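Local coordinates for protein endoribonuclease AbiQ (Lactococcus lactis, PDB 4GLK) that acts as the toxin of a type III toxin-antitoxin system, an endoribonuclease that is probably sequence-specific and is neutralised by its cognate RNA antitoxin AntiQ, at residues F6-E11 with N91-P96. The protein carries 1 engineered substitution. Sequence-based numbering, arbitrary orientation.
Sequences FTVTDE and NMIPVP
No flat group comes between V8, V95 and I93: aliphatic branches alone meet across this contact. The nearby F6 ring instead makes an edge-to-face pair with F47. The setting is the antiparallel sheet of the ToxN/AbiQ toxins, consistent with their SH3-like fold. Strands 4-8 and 79-94 are not sheet neighbours, since 33-40 and 45-52 run between them, and no hydrogen bond joins the two segments. The meeting of V8 with V95 across that gap points to a sheet that curls round, consistent with a barrel-like interior. The backbone bonds fit this path: F6 pairs with Y34, while I93 and V95 pair with F47 and N45.

V8 and V95 point at one another and meet tip to tip, branch matched to branch. In both, CG1 is anti to the backbone N (chi1 -175° and -178°), which presents two methyls to two methyls. CG1 of V8 lies 3.9 Å from CG1 of V95. I93, two residues before V95, also points toward V8: its CG1 sits between N and carbonyl carbon, and the extended chi2 of 165° carries CD1 forward to the flank of the valine pair.

The patch is buried, with I13 of helix 10-16 touching both V8 and I93, and L100 touching V95. CD1 of I93 stops 4.4 Å from CG2 of V8, a looser touch than the 4.0 Å between CG2 of V8 and CG2 of V95.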
loop_
_atom_site.group_PDB
_atom_site.type_symbol
_atom_site.label_atom_id
_atom_site.label_comp_id
_atom_site.label_asym_id
_atom_site.label_seq_id
_atom_site.Cartn_x
_atom_site.Cartn_y
_atom_site.Cartn_z
ATOM N N PHE A 6 6.821 0.059 6.427
ATOM C CA PHE A 6 6.150 0.304 7.693
ATOM C C PHE A 6 5.165 -0.787 7.949
ATOM O O PHE A 6 4.765 -1.516 7.026
ATOM C CB PHE A 6 5.332 1.609 7.626
ATOM C CG PHE A 6 6.122 2.881 7.469
ATOM C CD1 PHE A 6 6.628 3.548 8.580
ATOM C CD2 PHE A 6 6.330 3.435 6.216
ATOM C CE1 PHE A 6 7.377 4.719 8.430
ATOM C CE2 PHE A 6 7.076 4.605 6.069
ATOM C CZ PHE A 6 7.576 5.251 7.180
ATOM N N THR A 7 4.719 -0.842 9.209
ATOM C CA THR A 7 3.584 -1.619 9.635
ATOM C C THR A 7 2.669 -0.580 10.261
ATOM O O THR A 7 3.071 0.571 10.498
ATOM C CB THR A 7 3.931 -2.819 10.554
ATOM O OG1 THR A 7 4.461 -2.372 11.797
ATOM C CG2 THR A 7 4.842 -3.869 9.877
ATOM N N VAL A 8 1.420 -0.958 10.462
ATOM C CA VAL A 8 0.430 -0.084 11.067
ATOM C C VAL A 8 -0.024 -0.795 12.341
ATOM O O VAL A 8 0.049 -2.035 12.403
ATOM C CB VAL A 8 -0.735 0.238 10.080
ATOM C CG1 VAL A 8 -1.712 1.249 10.684
ATOM C CG2 VAL A 8 -0.194 0.772 8.751
ATOM N N THR A 9 -0.427 -0.034 13.387
ATOM C CA THR A 9 -0.884 -0.675 14.627
ATOM C C THR A 9 -2.138 -1.521 14.334
ATOM O O THR A 9 -3.001 -1.097 13.550
ATOM C CB THR A 9 -1.203 0.357 15.731
ATOM O OG1 THR A 9 -2.272 1.188 15.308
ATOM C CG2 THR A 9 -0.005 1.207 16.135
ATOM N N ASP A 10 -2.230 -2.708 14.970
ATOM C CA ASP A 10 -3.359 -3.631 14.870
ATOM C C ASP A 10 -4.632 -2.913 15.289
ATOM O O ASP A 10 -5.680 -3.124 14.680
ATOM C CB ASP A 10 -3.111 -4.890 15.737
ATOM C CG ASP A 10 -1.989 -5.828 15.253
ATOM O OD1 ASP A 10 -1.747 -5.891 14.020
ATOM O OD2 ASP A 10 -1.386 -6.532 16.105
ATOM N N GLU A 11 -4.517 -1.984 16.274
ATOM C CA GLU A 11 -5.627 -1.187 16.804
ATOM C C GLU A 11 -6.209 -0.245 15.746
ATOM O O GLU A 11 -7.421 -0.260 15.516
ATOM C CB GLU A 11 -5.205 -0.436 18.081
ATOM C CG GLU A 11 -4.883 -1.360 19.258
ATOM C CD GLU A 11 -3.447 -1.841 19.435
ATOM O OE1 GLU A 11 -3.031 -2.008 20.606
ATOM O OE2 GLU A 11 -2.745 -2.071 18.422
ATOM N N ASN A 91 -5.936 -0.544 -2.300
ATOM C CA ASN A 91 -6.046 -0.818 -0.859
ATOM C C ASN A 91 -5.170 0.098 -0.004
ATOM O O ASN A 91 -4.958 -0.178 1.186
ATOM C CB ASN A 91 -5.771 -2.277 -0.563
ATOM C CG ASN A 91 -6.838 -3.183 -1.099
ATOM O OD1 ASN A 91 -8.026 -2.832 -1.185
ATOM N ND2 ASN A 91 -6.419 -4.335 -1.546
ATOM N N MET A 92 -4.698 1.201 -0.584
ATOM C CA MET A 92 -3.898 2.159 0.184
ATOM C C MET A 92 -4.785 2.843 1.239
ATOM O O MET A 92 -6.015 2.903 1.084
ATOM C CB MET A 92 -3.185 3.173 -0.727
ATOM C CG MET A 92 -4.121 4.131 -1.377
ATOM S SD MET A 92 -3.257 5.303 -2.404
ATOM C CE MET A 92 -4.634 6.402 -2.784
ATOM N N ILE A 93 -4.160 3.324 2.324
ATOM C CA ILE A 93 -4.889 3.921 3.431
ATOM C C ILE A 93 -4.204 5.144 3.996
ATOM O O ILE A 93 -2.964 5.200 4.040
ATOM C CB ILE A 93 -5.109 2.852 4.579
ATOM C CG1 ILE A 93 -3.769 2.202 5.027
ATOM C CG2 ILE A 93 -6.192 1.793 4.210
ATOM C CD1 ILE A 93 -3.807 1.421 6.371
ATOM N N PRO A 94 -4.995 6.091 4.558
ATOM C CA PRO A 94 -4.379 7.208 5.279
ATOM C C PRO A 94 -4.016 6.718 6.690
ATOM O O PRO A 94 -4.817 6.032 7.347
ATOM C CB PRO A 94 -5.491 8.262 5.294
ATOM C CG PRO A 94 -6.751 7.472 5.305
ATOM C CD PRO A 94 -6.474 6.158 4.624
ATOM N N VAL A 95 -2.793 7.016 7.139
ATOM C CA VAL A 95 -2.350 6.574 8.464
ATOM C C VAL A 95 -1.856 7.778 9.266
ATOM O O VAL A 95 -0.916 8.456 8.830
ATOM C CB VAL A 95 -1.261 5.442 8.416
ATOM C CG1 VAL A 95 -0.869 4.990 9.835
ATOM C CG2 VAL A 95 -1.722 4.252 7.588
ATOM N N PRO A 96 -2.446 8.040 10.454
ATOM C CA PRO A 96 -1.936 9.150 11.295
ATOM C C PRO A 96 -0.521 8.808 11.752
ATOM O O PRO A 96 -0.181 7.631 11.866
ATOM C CB PRO A 96 -2.895 9.162 12.491
ATOM C CG PRO A 96 -4.070 8.330 12.080
ATOM C CD PRO A 96 -3.536 7.311 11.129
#